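Large T antigen (Merkel cell polyomavirus, PDB 3QFQ) binds the viral origin of replication through its origin-binding domain, and thereby probably helps to start replication of the viral DNA. Local coordinates at residues B[23-28]-B[108-113]; B[35-40]-B[74-79]; B[58-63]-B[124-129]; B[30-35]-B[80-85]. All blocks are in the same frame, centred on the assembly; numbering follows the deposited sequence.

Interaction 1. Residues B[23-28]-B[108-113]; sequences DYLSHA and PEMYNN. With nucleotides of chain E.
In the origin-binding domain, the loop ahead of strand 34-42 is pinned to helix 107-113 by side-chain packing in which Tyr24 and Leu25 meet Glu109, Met110 and Asn113. Tyr24 carries most of it. Its CG lies anti to the carbonyl carbon (chi1 -61°), which swings the ring across the helix, and Glu109 CB sits over the middle of one ring face in a CH-pi contact, 4.2 Å from the centroid and 10° off the ring normal. The Asn113 side chain crosses the ring at about a right angle, with the amide plane steeply inclined to the ring at 67°; its ND2 approaches Tyr24 CE2 obliquely, at 3.2 Å. The chain of Met110 bends at both chi2 and chi3, bringing the terminal methyl CE against Tyr24 and Leu25. There CE touches Tyr24 CB at 3.6 Å and Leu25 CD2 at the same 3.6 Å, one methyl thus bridging two successive loop residues. No hydrogen bond links the two segments, so the contact rests on packing alone. Further along the loop the chain reaches the DNA backbone: Ser26 CB lies 3.3 Å from OP2 of DG3 of chain E, and Ala28 CB 3.1 Å from OP2 of DA4 of chain E. Ser26 OG is hydrogen-bonded to Gly103 O, which ties the loop to the end of strand 100-103. Leu25 also packs on Phe17 and Val104, Tyr24 rests on Lys106, and on the helix Tyr111 meets the His65 ring edge-to-face, beyond strand 59-64.

Interaction 2. Residues B[35-40]-B[74-79]; sequences VSCFAI and LFITLS
Phe75 and Phe38 are opposite each other as a hydrogen-bonded backbone pair of the antiparallel sheet, where strands 34-42 and 71-77 run side by side. Phe38 N gives a nearly straight bond (175°) to Phe75 O at 3.0 Å, and Phe75 N returns one to Phe38 O at 2.9 Å. A third, Thr77 N to Ser36 O at 3.0 Å, continues the pairing to the corner at Ser36. From Phe75 CB, which lies beside Phe61 O of strand 59-64, CG is set between the backbone N and the carbonyl carbon (chi1 61°), and the ring is thereby carried across to the partner strand. Its CE1 meets Phe38 CD2 at 3.8 Å and its CZ meets Phe38 CB, also at 3.8 Å; that CB lies over the ring face as a CH-pi partner. CE2, on the other flank, has Ile40 CD1 at the ring edge, 4.1 Å away. The two phenyl planes are inclined at 43°, an oblique pair rather than a stack, and Ile86 of helix 83-90 packs against both rings. On the other side of the sheet, Ala39 packs on Leu74, CB to CB, and Cys37 SG touches the tip of the extended Ile76 chain, CD1, at 3.7 Å.

Interaction 3. Residues B[58-63]-B[124-129]; sequences KVDFKS and ENKPLL
Asp60 and Phe61, which meet Lys126 and its neighbours in the C-terminal loop, form a classic beta bulge opposite Ile76 at the start of the edge strand 59-64. Asp60 comes first: its OD2 takes a salt-bridge hydrogen bond from Lys126 NZ at 3.1 Å, approached on the syn side but 34° out of the carboxylate plane. The lysine chain, bent at chi3, runs past Asp60 O on its way there. In Phe61, CG anti to the backbone N (chi1 159°) brings the ring edge to Lys126, whose O lies near the ring plane, 3.0 Å from CE1. Glu124 CB comes obliquely to the same CE1 at 3.9 Å, while Asn125 ND2 sits 3.4 Å from Phe61 CA. Next, Lys62 offers its carbonyl: Glu124 CA approaches Lys62 O at 3.2 Å in a CA-H...O contact. The Lys62 side chain bends at chi4 and crosses Asn125 at about a right angle, NZ reaching Asn125 CB at 3.9 Å; NZ also has a weak, long ion pair with Glu55. Last in line, Ser63 pairs its backbone with Leu74, and its hydroxyl OG is hydrogen-bonded to His65 NE2.

Interaction 4. Residues B[30-35]-B[80-85]; sequences YSNKTV and KHRVSA. With nucleotides of chain D; nucleotides of chain E.
Asn32 and Arg82 lie side by side, amide and guanidinium planes only 16° apart, on the tight, DNA-facing side of this contact. Asn32 covers one guanidinium face; its ND2 and Arg82 NH2, both donors, make no hydrogen bond, and their close approach is doubtful. Over the opposite face comes N7 of DA20 of chain D. The extended arginine reaches DG21 of chain D, where NH2 bonds to O6 at 3.1 Å near the guanidinium plane and NE bonds weakly to N7. The same nucleotide's phosphate is gripped by Arg82 N, which meets OP2 at 2.8 Å, and by His81 ND1, 2.9 Å from OP1. Asn32 N binds N7 of DG5 of chain E at 3.3 Å. The strand pairing behind is loose by comparison: His81 N bonds to Val35 O at 3.0 Å, but from 36° above the carbonyl plane. Nearer the helix start, a water donates to Ser31 O and Lys33 O and accepts a weak bond from Val83 N. Lys80 crosses Thr34, and both end on phosphates. The 30-33 loop and the strand-to-helix junction at Arg82, reading guanine N7/O6 edges in the major groove, probably correspond to the A1 and B2 elements of polyomavirus T-antigen origin-binding domains.

From the N terminus, the chain first passes 23-28, whose partner 108-113 comes so late that interaction 1 closes a loop around every strand of the sheet. Within that loop, interaction 4 joins 30-35 to 80-85, and interaction 2 lies deeper still, pairing 35-40 with 74-79; the two share Val35, and Phe38 packs on the backbone of His81. Interaction 3 crosses the other three: it starts at 58-63, inside their loops, and ends at 124-129, beyond them all. Strand 59-64 joins it to interaction 2 through Asp60, Phe61 and Ile76. Met110 rests on Leu74, linking interactions 1 and 2. Together the four contacts tie the sheet to helix 107-113, the C-terminal loop and the DNA-reading segments.

Interaction 1. Residues B[23-28]-B[108-113]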
# COMPACT_ATOMS: atom_id res chain seq x y z
N ASP B 23 13.46 32.09 -26.03
CA ASP B 23 14.91 32.11 -25.84
C ASP B 23 15.25 32.16 -24.35
O ASP B 23 16.34 31.76 -23.94
CB ASP B 23 15.52 33.31 -26.57
CG ASP B 23 17.02 33.43 -26.34
OD1 ASP B 23 17.80 32.88 -27.14
OD2 ASP B 23 17.41 34.08 -25.35
N TYR B 24 14.31 32.64 -23.55
CA TYR B 24 14.51 32.79 -22.11
C TYR B 24 14.32 31.48 -21.36
O TYR B 24 14.35 31.45 -20.13
CB TYR B 24 13.55 33.85 -21.55
CG TYR B 24 13.71 35.23 -22.13
CD1 TYR B 24 14.89 35.61 -22.76
CD2 TYR B 24 12.68 36.17 -22.06
CE1 TYR B 24 15.04 36.88 -23.29
CE2 TYR B 24 12.82 37.43 -22.59
CZ TYR B 24 14.01 37.79 -23.20
OH TYR B 24 14.15 39.05 -23.73
N LEU B 25 14.14 30.39 -22.10
CA LEU B 25 13.82 29.09 -21.50
C LEU B 25 14.99 28.10 -21.59
O LEU B 25 15.94 28.31 -22.33
CB LEU B 25 12.57 28.50 -22.16
CG LEU B 25 11.32 29.39 -22.13
CD1 LEU B 25 10.24 28.87 -23.06
CD2 LEU B 25 10.79 29.52 -20.71
N SER B 26 14.90 27.02 -20.82
CA SER B 26 15.88 25.94 -20.88
C SER B 26 15.27 24.75 -21.61
O SER B 26 14.28 24.18 -21.17
CB SER B 26 16.31 25.52 -19.48
OG SER B 26 15.21 25.01 -18.74
N HIS B 27 15.87 24.38 -22.74
CA HIS B 27 15.34 23.29 -23.55
C HIS B 27 16.21 22.05 -23.44
O HIS B 27 16.72 21.53 -24.43
CB HIS B 27 15.22 23.73 -25.01
CG HIS B 27 14.48 25.01 -25.20
ND1 HIS B 27 13.12 25.07 -25.40
CD2 HIS B 27 14.91 26.30 -25.21
CE1 HIS B 27 12.74 26.33 -25.52
NE2 HIS B 27 13.81 27.09 -25.41
N ALA B 28 16.36 21.56 -22.21
CA ALA B 28 17.20 20.41 -21.95
C ALA B 28 16.37 19.16 -21.67
O ALA B 28 15.65 19.10 -20.67
CB ALA B 28 18.12 20.69 -20.78
N PRO B 108 13.82 37.32 -14.29
CA PRO B 108 13.51 38.75 -14.36
C PRO B 108 13.20 39.21 -15.79
O PRO B 108 12.35 40.07 -15.99
CB PRO B 108 14.80 39.41 -13.86
CG PRO B 108 15.86 38.37 -14.02
CD PRO B 108 15.17 37.07 -13.77
N GLU B 109 13.89 38.63 -16.76
CA GLU B 109 13.69 38.99 -18.15
C GLU B 109 12.31 38.53 -18.61
O GLU B 109 11.63 39.23 -19.36
CB GLU B 109 14.78 38.35 -19.02
CG GLU B 109 16.19 38.55 -18.47
CD GLU B 109 16.63 40.00 -18.50
OE1 GLU B 109 16.09 40.77 -19.33
OE2 GLU B 109 17.51 40.37 -17.70
N MET B 110 11.91 37.35 -18.15
CA MET B 110 10.62 36.77 -18.51
C MET B 110 9.46 37.61 -18.00
O MET B 110 8.59 38.02 -18.78
CB MET B 110 10.51 35.35 -17.98
CG MET B 110 9.18 34.68 -18.31
SD MET B 110 9.00 34.33 -20.07
CE MET B 110 10.26 33.08 -20.29
N TYR B 111 9.44 37.85 -16.69
CA TYR B 111 8.36 38.62 -16.06
C TYR B 111 8.07 39.90 -16.83
O TYR B 111 6.94 40.12 -17.28
CB TYR B 111 8.74 38.95 -14.61
CG TYR B 111 7.63 39.58 -13.78
CD1 TYR B 111 7.60 39.41 -12.40
CD2 TYR B 111 6.64 40.36 -14.36
CE1 TYR B 111 6.61 39.98 -11.62
CE2 TYR B 111 5.64 40.94 -13.59
CZ TYR B 111 5.63 40.75 -12.22
OH TYR B 111 4.64 41.32 -11.45
N ASN B 112 9.09 40.73 -17.00
CA ASN B 112 8.93 42.01 -17.68
C ASN B 112 8.48 41.84 -19.12
O ASN B 112 7.84 42.73 -19.69
CB ASN B 112 10.23 42.81 -17.61
CG ASN B 112 10.71 43.02 -16.19
OD1 ASN B 112 9.94 42.92 -15.24
ND2 ASN B 112 11.99 43.33 -16.04
N ASN B 113 8.80 40.70 -19.72
CA ASN B 113 8.39 40.41 -21.09
C ASN B 113 6.92 40.03 -21.16
O ASN B 113 6.27 40.19 -22.19
CB ASN B 113 9.26 39.31 -21.69
CG ASN B 113 9.21 39.29 -23.21
OD1 ASN B 113 8.18 39.59 -23.82
ND2 ASN B 113 10.34 38.96 -23.83
P DG E 3 20.10 25.32 -20.72
OP1 DG E 3 19.46 26.47 -21.40
OP2 DG E 3 19.48 24.73 -19.51
O5' DG E 3 20.28 24.15 -21.79
C5' DG E 3 20.46 22.82 -21.34
C4' DG E 3 21.87 22.32 -21.58
O4' DG E 3 22.76 22.91 -20.60
C3' DG E 3 21.99 20.83 -21.37
O3' DG E 3 21.91 20.15 -22.61
C2' DG E 3 23.34 20.61 -20.70
C1' DG E 3 23.81 22.01 -20.32
N9 DG E 3 24.14 22.16 -18.91
C8 DG E 3 23.38 22.81 -17.97
N7 DG E 3 23.92 22.81 -16.78
C5 DG E 3 25.11 22.10 -16.95
C6 DG E 3 26.11 21.78 -16.01
O6 DG E 3 26.14 22.06 -14.80
N1 DG E 3 27.15 21.06 -16.59
C2 DG E 3 27.21 20.70 -17.92
N2 DG E 3 28.30 20.00 -18.29
N3 DG E 3 26.28 21.00 -18.81
C4 DG E 3 25.26 21.70 -18.26
P DA E 4 21.33 18.65 -22.67
OP1 DA E 4 21.08 18.31 -24.08
OP2 DA E 4 20.22 18.56 -21.69
O5' DA E 4 22.54 17.76 -22.12
C5' DA E 4 23.81 17.81 -22.76
C4' DA E 4 24.82 16.99 -21.99
O4' DA E 4 25.15 17.70 -20.77
C3' DA E 4 24.32 15.61 -21.57
O3' DA E 4 25.18 14.60 -22.05
C2' DA E 4 24.29 15.64 -20.04
C1' DA E 4 25.24 16.78 -19.70
N9 DA E 4 24.89 17.49 -18.48
C8 DA E 4 23.79 18.28 -18.28
N7 DA E 4 23.74 18.80 -17.08
C5 DA E 4 24.88 18.33 -16.46
C6 DA E 4 25.41 18.51 -15.17
N6 DA E 4 24.82 19.27 -14.23
N1 DA E 4 26.57 17.89 -14.87
C2 DA E 4 27.16 17.14 -15.81
N3 DA E 4 26.76 16.89 -17.05
C4 DA E 4 25.60 17.52 -17.31

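Interaction 2. Residues B[35-40]-B[74-79]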
# COMPACT_ATOMS: atom_id res chain seq x y z
N VAL B 35 16.28 23.11 -11.07
CA VAL B 35 16.06 24.54 -11.03
C VAL B 35 14.95 24.89 -10.05
O VAL B 35 14.16 24.02 -9.67
CB VAL B 35 15.69 25.06 -12.43
CG1 VAL B 35 15.69 26.58 -12.46
CG2 VAL B 35 16.66 24.51 -13.46
N SER B 36 14.89 26.15 -9.65
CA SER B 36 13.89 26.64 -8.72
C SER B 36 12.81 27.46 -9.42
O SER B 36 11.75 27.73 -8.85
CB SER B 36 14.55 27.51 -7.64
OG SER B 36 15.51 26.78 -6.91
N CYS B 37 13.09 27.85 -10.66
CA CYS B 37 12.18 28.70 -11.43
C CYS B 37 11.54 27.94 -12.58
O CYS B 37 12.23 27.35 -13.41
CB CYS B 37 12.92 29.93 -11.96
SG CYS B 37 13.77 30.91 -10.70
N PHE B 38 10.21 27.98 -12.64
CA PHE B 38 9.47 27.28 -13.69
C PHE B 38 8.40 28.17 -14.33
O PHE B 38 7.98 29.17 -13.75
CB PHE B 38 8.82 26.00 -13.14
CG PHE B 38 9.76 25.13 -12.35
CD1 PHE B 38 10.65 24.29 -13.00
CD2 PHE B 38 9.76 25.15 -10.97
CE1 PHE B 38 11.52 23.49 -12.28
CE2 PHE B 38 10.62 24.35 -10.24
CZ PHE B 38 11.50 23.52 -10.90
N ALA B 39 7.98 27.79 -15.53
CA ALA B 39 6.89 28.48 -16.23
C ALA B 39 6.09 27.47 -17.05
O ALA B 39 6.64 26.50 -17.57
CB ALA B 39 7.44 29.58 -17.11
N ILE B 40 4.78 27.69 -17.16
CA ILE B 40 3.90 26.75 -17.84
C ILE B 40 2.95 27.45 -18.82
O ILE B 40 2.73 28.66 -18.72
CB ILE B 40 3.09 25.91 -16.83
CG1 ILE B 40 4.01 25.37 -15.73
CG2 ILE B 40 2.37 24.76 -17.53
CD1 ILE B 40 3.33 24.47 -14.75
N LEU B 74 4.08 31.45 -14.44
CA LEU B 74 5.40 31.16 -13.91
C LEU B 74 5.43 31.28 -12.39
O LEU B 74 4.59 31.94 -11.79
CB LEU B 74 6.46 32.06 -14.55
CG LEU B 74 6.20 33.57 -14.64
CD1 LEU B 74 6.00 34.19 -13.27
CD2 LEU B 74 7.33 34.26 -15.38
N PHE B 75 6.40 30.62 -11.77
CA PHE B 75 6.52 30.61 -10.32
C PHE B 75 7.90 30.15 -9.87
O PHE B 75 8.69 29.65 -10.67
CB PHE B 75 5.45 29.71 -9.70
CG PHE B 75 5.54 28.27 -10.12
CD1 PHE B 75 6.23 27.35 -9.34
CD2 PHE B 75 4.95 27.83 -11.29
CE1 PHE B 75 6.32 26.02 -9.73
CE2 PHE B 75 5.04 26.51 -11.68
CZ PHE B 75 5.72 25.61 -10.90
N ILE B 76 8.19 30.33 -8.59
CA ILE B 76 9.47 29.93 -8.04
C ILE B 76 9.28 29.31 -6.66
O ILE B 76 8.54 29.82 -5.83
CB ILE B 76 10.44 31.11 -7.93
CG1 ILE B 76 11.79 30.64 -7.39
CG2 ILE B 76 9.86 32.21 -7.06
CD1 ILE B 76 12.81 31.75 -7.26
N THR B 77 9.96 28.19 -6.45
CA THR B 77 9.88 27.48 -5.18
C THR B 77 11.12 27.72 -4.33
O THR B 77 12.12 28.25 -4.81
CB THR B 77 9.71 25.97 -5.41
OG1 THR B 77 10.81 25.48 -6.19
CG2 THR B 77 8.41 25.69 -6.13
N LEU B 78 11.04 27.32 -3.07
CA LEU B 78 12.17 27.43 -2.16
C LEU B 78 13.13 26.26 -2.39
O LEU B 78 14.34 26.45 -2.48
CB LEU B 78 11.69 27.46 -0.70
CG LEU B 78 11.06 28.76 -0.19
CD1 LEU B 78 12.02 29.94 -0.38
CD2 LEU B 78 9.72 29.05 -0.86
N SER B 79 12.57 25.06 -2.47
CA SER B 79 13.36 23.86 -2.74
C SER B 79 13.57 23.70 -4.24
O SER B 79 12.72 24.07 -5.04
CB SER B 79 12.67 22.63 -2.17
OG SER B 79 11.29 22.62 -2.48

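Interaction 3. Residues B[58-63]-B[124-129]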
# COMPACT_ATOMS: atom_id res chain seq x y z
N LYS B 58 5.74 24.52 -1.78
CA LYS B 58 5.98 25.74 -1.00
C LYS B 58 6.67 26.79 -1.86
O LYS B 58 7.89 26.88 -1.87
CB LYS B 58 6.80 25.42 0.24
N VAL B 59 5.88 27.59 -2.56
CA VAL B 59 6.43 28.61 -3.46
C VAL B 59 6.76 29.91 -2.74
O VAL B 59 6.10 30.28 -1.77
CB VAL B 59 5.47 28.92 -4.62
CG1 VAL B 59 5.14 27.66 -5.39
CG2 VAL B 59 4.20 29.59 -4.10
N ASP B 60 7.79 30.59 -3.23
CA ASP B 60 8.15 31.91 -2.74
C ASP B 60 7.41 32.96 -3.54
O ASP B 60 7.18 34.08 -3.07
CB ASP B 60 9.66 32.13 -2.86
CG ASP B 60 10.09 33.48 -2.32
OD1 ASP B 60 10.95 34.14 -2.95
OD2 ASP B 60 9.57 33.89 -1.26
N PHE B 61 7.03 32.59 -4.76
CA PHE B 61 6.34 33.51 -5.66
C PHE B 61 5.66 32.76 -6.80
O PHE B 61 6.08 31.68 -7.19
CB PHE B 61 7.32 34.54 -6.21
CG PHE B 61 6.86 35.19 -7.48
CD1 PHE B 61 6.09 36.33 -7.44
CD2 PHE B 61 7.20 34.64 -8.70
CE1 PHE B 61 5.66 36.92 -8.61
CE2 PHE B 61 6.77 35.23 -9.87
CZ PHE B 61 6.00 36.37 -9.83
N LYS B 62 4.60 33.36 -7.33
CA LYS B 62 3.83 32.75 -8.40
C LYS B 62 2.96 33.79 -9.08
O LYS B 62 2.56 34.78 -8.45
CB LYS B 62 2.95 31.62 -7.84
CG LYS B 62 1.88 32.09 -6.87
CD LYS B 62 1.19 30.91 -6.20
CE LYS B 62 0.11 31.38 -5.24
NZ LYS B 62 0.63 32.37 -4.26
N SER B 63 2.67 33.58 -10.36
CA SER B 63 1.88 34.53 -11.13
C SER B 63 1.40 33.98 -12.47
O SER B 63 2.12 33.24 -13.14
CB SER B 63 2.65 35.83 -11.35
OG SER B 63 3.75 35.63 -12.21
N GLU B 124 -0.29 37.78 -9.95
CA GLU B 124 0.65 37.34 -8.90
C GLU B 124 0.34 37.39 -7.40
O GLU B 124 -0.78 37.14 -6.94
CB GLU B 124 2.00 38.02 -9.13
CG GLU B 124 1.97 39.17 -10.12
CD GLU B 124 2.22 40.52 -9.47
OE1 GLU B 124 2.08 41.55 -10.16
OE2 GLU B 124 2.56 40.55 -8.27
N ASN B 125 1.41 37.71 -6.66
CA ASN B 125 1.56 37.42 -5.24
C ASN B 125 2.63 38.33 -4.63
O ASN B 125 2.38 39.02 -3.64
CB ASN B 125 1.93 35.94 -5.07
CG ASN B 125 2.73 35.68 -3.80
OD1 ASN B 125 2.51 36.31 -2.77
ND2 ASN B 125 3.67 34.74 -3.88
N LYS B 126 3.82 38.31 -5.22
CA LYS B 126 4.93 39.18 -4.79
C LYS B 126 5.51 39.91 -6.00
O LYS B 126 5.33 39.48 -7.14
CB LYS B 126 6.02 38.36 -4.09
CG LYS B 126 5.60 37.80 -2.72
CD LYS B 126 6.70 36.96 -2.09
CE LYS B 126 7.98 37.76 -1.90
NZ LYS B 126 9.09 36.93 -1.34
N PRO B 127 6.22 41.03 -5.76
CA PRO B 127 6.85 41.78 -6.86
C PRO B 127 8.26 41.28 -7.19
O PRO B 127 8.41 40.29 -7.90
CB PRO B 127 6.92 43.22 -6.31
CG PRO B 127 6.44 43.15 -4.87
CD PRO B 127 6.40 41.71 -4.47
N LEU B 128 9.27 41.98 -6.68
CA LEU B 128 10.67 41.61 -6.91
C LEU B 128 10.96 40.16 -6.51
O LEU B 128 10.12 39.50 -5.89
CB LEU B 128 11.59 42.57 -6.15
N LEU B 129 12.15 39.67 -6.87
CA LEU B 129 12.50 38.28 -6.62
C LEU B 129 13.77 38.12 -5.78
O LEU B 129 14.30 39.10 -5.25
CB LEU B 129 12.64 37.52 -7.94

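Interaction 4. Residues B[30-35]-B[80-85]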
# COMPACT_ATOMS: atom_id res chain seq x y z
N TYR B 30 18.02 16.18 -21.78
CA TYR B 30 19.03 15.30 -21.20
C TYR B 30 19.72 15.92 -19.99
O TYR B 30 20.94 15.83 -19.86
CB TYR B 30 20.07 14.94 -22.26
CG TYR B 30 19.48 14.43 -23.56
CD1 TYR B 30 19.19 13.08 -23.73
CD2 TYR B 30 19.22 15.29 -24.62
CE1 TYR B 30 18.65 12.61 -24.91
CE2 TYR B 30 18.69 14.83 -25.80
CZ TYR B 30 18.40 13.49 -25.95
OH TYR B 30 17.87 13.03 -27.12
N SER B 31 18.95 16.55 -19.11
CA SER B 31 19.52 17.19 -17.93
C SER B 31 18.78 16.81 -16.65
O SER B 31 17.57 16.62 -16.65
CB SER B 31 19.53 18.71 -18.09
OG SER B 31 20.07 19.34 -16.94
N ASN B 32 19.53 16.70 -15.55
CA ASN B 32 18.95 16.36 -14.26
C ASN B 32 18.97 17.54 -13.30
O ASN B 32 18.53 17.44 -12.16
CB ASN B 32 19.69 15.18 -13.63
CG ASN B 32 19.65 13.94 -14.49
OD1 ASN B 32 20.63 13.20 -14.59
ND2 ASN B 32 18.51 13.69 -15.12
N LYS B 33 19.49 18.66 -13.79
CA LYS B 33 19.59 19.86 -12.97
C LYS B 33 18.25 20.22 -12.33
O LYS B 33 17.20 20.16 -12.98
CB LYS B 33 20.12 21.04 -13.79
CG LYS B 33 20.19 22.33 -13.01
CD LYS B 33 20.60 23.50 -13.89
CE LYS B 33 22.03 23.36 -14.35
NZ LYS B 33 22.45 24.56 -15.13
N THR B 34 18.29 20.59 -11.05
CA THR B 34 17.10 20.97 -10.31
C THR B 34 17.00 22.48 -10.15
O THR B 34 17.55 23.05 -9.21
CB THR B 34 17.08 20.33 -8.93
OG1 THR B 34 18.27 20.68 -8.22
CG2 THR B 34 17.00 18.82 -9.06
N VAL B 35 16.28 23.11 -11.07
CA VAL B 35 16.06 24.54 -11.03
C VAL B 35 14.95 24.89 -10.05
O VAL B 35 14.16 24.02 -9.67
CB VAL B 35 15.69 25.06 -12.43
CG1 VAL B 35 15.69 26.58 -12.46
CG2 VAL B 35 16.66 24.51 -13.46
N LYS B 80 14.72 23.15 -4.63
CA LYS B 80 15.01 22.92 -6.04
C LYS B 80 14.27 21.69 -6.55
O LYS B 80 14.05 20.73 -5.81
CB LYS B 80 16.52 22.78 -6.26
CG LYS B 80 17.30 24.05 -5.96
CD LYS B 80 18.78 23.84 -6.20
CE LYS B 80 19.32 22.73 -5.31
NZ LYS B 80 20.77 22.49 -5.56
N HIS B 81 13.88 21.72 -7.82
CA HIS B 81 13.14 20.63 -8.43
C HIS B 81 13.49 20.45 -9.90
O HIS B 81 13.99 21.37 -10.56
CB HIS B 81 11.63 20.85 -8.29
CG HIS B 81 11.17 21.02 -6.88
ND1 HIS B 81 10.91 19.94 -6.05
CD2 HIS B 81 10.93 22.12 -6.14
CE1 HIS B 81 10.52 20.39 -4.87
NE2 HIS B 81 10.52 21.71 -4.90
N ARG B 82 13.20 19.25 -10.42
CA ARG B 82 13.43 18.94 -11.83
C ARG B 82 12.38 19.57 -12.73
O ARG B 82 11.22 19.75 -12.33
CB ARG B 82 13.41 17.42 -12.04
CG ARG B 82 14.74 16.72 -11.83
CD ARG B 82 14.81 15.45 -12.66
NE ARG B 82 15.97 14.62 -12.34
CZ ARG B 82 16.29 13.51 -12.98
NH1 ARG B 82 15.55 13.07 -13.99
NH2 ARG B 82 17.37 12.82 -12.61
N VAL B 83 12.78 19.89 -13.95
CA VAL B 83 11.84 20.37 -14.95
C VAL B 83 10.82 19.27 -15.23
O VAL B 83 9.62 19.53 -15.31
CB VAL B 83 12.56 20.77 -16.26
CG1 VAL B 83 11.56 21.26 -17.29
CG2 VAL B 83 13.62 21.83 -15.99
N SER B 84 11.31 18.04 -15.36
CA SER B 84 10.46 16.88 -15.60
C SER B 84 9.52 16.61 -14.42
O SER B 84 8.38 16.19 -14.61
CB SER B 84 11.32 15.64 -15.84
OG SER B 84 12.15 15.38 -14.72
N ALA B 85 10.01 16.86 -13.21
CA ALA B 85 9.23 16.60 -12.01
C ALA B 85 8.00 17.49 -11.93
O ALA B 85 6.94 17.07 -11.48
CB ALA B 85 10.09 16.78 -10.77
P DG D 21 11.76 16.94 -7.22
OP1 DG D 21 10.37 17.20 -6.77
OP2 DG D 21 12.24 17.50 -8.50
O5' DG D 21 12.77 17.44 -6.09
C5' DG D 21 14.15 17.57 -6.37
C4' DG D 21 14.95 16.73 -5.40
O4' DG D 21 14.95 15.34 -5.83
C3' DG D 21 16.42 17.11 -5.25
O3' DG D 21 16.54 18.11 -4.25
C2' DG D 21 17.04 15.79 -4.82
C1' DG D 21 16.23 14.77 -5.61
N9 DG D 21 16.80 14.44 -6.91
C8 DG D 21 16.36 14.87 -8.15
N7 DG D 21 17.06 14.41 -9.14
C5 DG D 21 18.03 13.62 -8.53
C6 DG D 21 19.08 12.86 -9.09
O6 DG D 21 19.37 12.73 -10.29
N1 DG D 21 19.83 12.21 -8.11
C2 DG D 21 19.60 12.29 -6.76
N2 DG D 21 20.43 11.59 -5.97
N3 DG D 21 18.62 13.00 -6.22
C4 DG D 21 17.88 13.63 -7.16
P DG E 5 24.70 13.06 -22.04
OP1 DG E 5 25.55 12.31 -23.00
OP2 DG E 5 23.23 13.04 -22.20
O5' DG E 5 25.04 12.57 -20.56
C5' DG E 5 26.38 12.64 -20.09
C4' DG E 5 26.43 12.42 -18.59
O4' DG E 5 25.88 13.57 -17.92
C3' DG E 5 25.64 11.21 -18.10
O3' DG E 5 26.48 10.41 -17.28
C2' DG E 5 24.50 11.83 -17.30
C1' DG E 5 25.16 13.10 -16.80
N9 DG E 5 24.24 14.13 -16.37
C8 DG E 5 23.12 14.58 -17.03
N7 DG E 5 22.49 15.52 -16.39
C5 DG E 5 23.24 15.72 -15.24
C6 DG E 5 23.04 16.61 -14.16
O6 DG E 5 22.14 17.45 -14.00
N1 DG E 5 24.04 16.48 -13.19
C2 DG E 5 25.09 15.60 -13.26
N2 DG E 5 25.95 15.61 -12.23
N3 DG E 5 25.28 14.75 -14.26
C4 DG E 5 24.32 14.87 -15.21
P DA D 20 8.60 12.45 -10.76
OP1 DA D 20 7.27 12.90 -10.32
OP2 DA D 20 9.06 12.75 -12.13
O5' DA D 20 9.72 13.02 -9.77
C5' DA D 20 9.77 12.73 -8.38
C4' DA D 20 11.09 13.23 -7.82
O4' DA D 20 12.16 12.32 -8.15
C3' DA D 20 11.53 14.59 -8.34
O3' DA D 20 11.99 15.36 -7.25
C2' DA D 20 12.69 14.26 -9.28
C1' DA D 20 13.28 13.06 -8.57
N9 DA D 20 14.11 12.22 -9.42
C8 DA D 20 13.98 12.03 -10.77
N7 DA D 20 14.87 11.21 -11.27
C5 DA D 20 15.64 10.83 -10.18
C6 DA D 20 16.75 9.97 -10.05
N6 DA D 20 17.30 9.31 -11.07
N1 DA D 20 17.28 9.82 -8.81
C2 DA D 20 16.73 10.48 -7.79
N3 DA D 20 15.69 11.31 -7.79
C4 DA D 20 15.19 11.44 -9.03
O HOH W 1 15.83 18.81 -15.20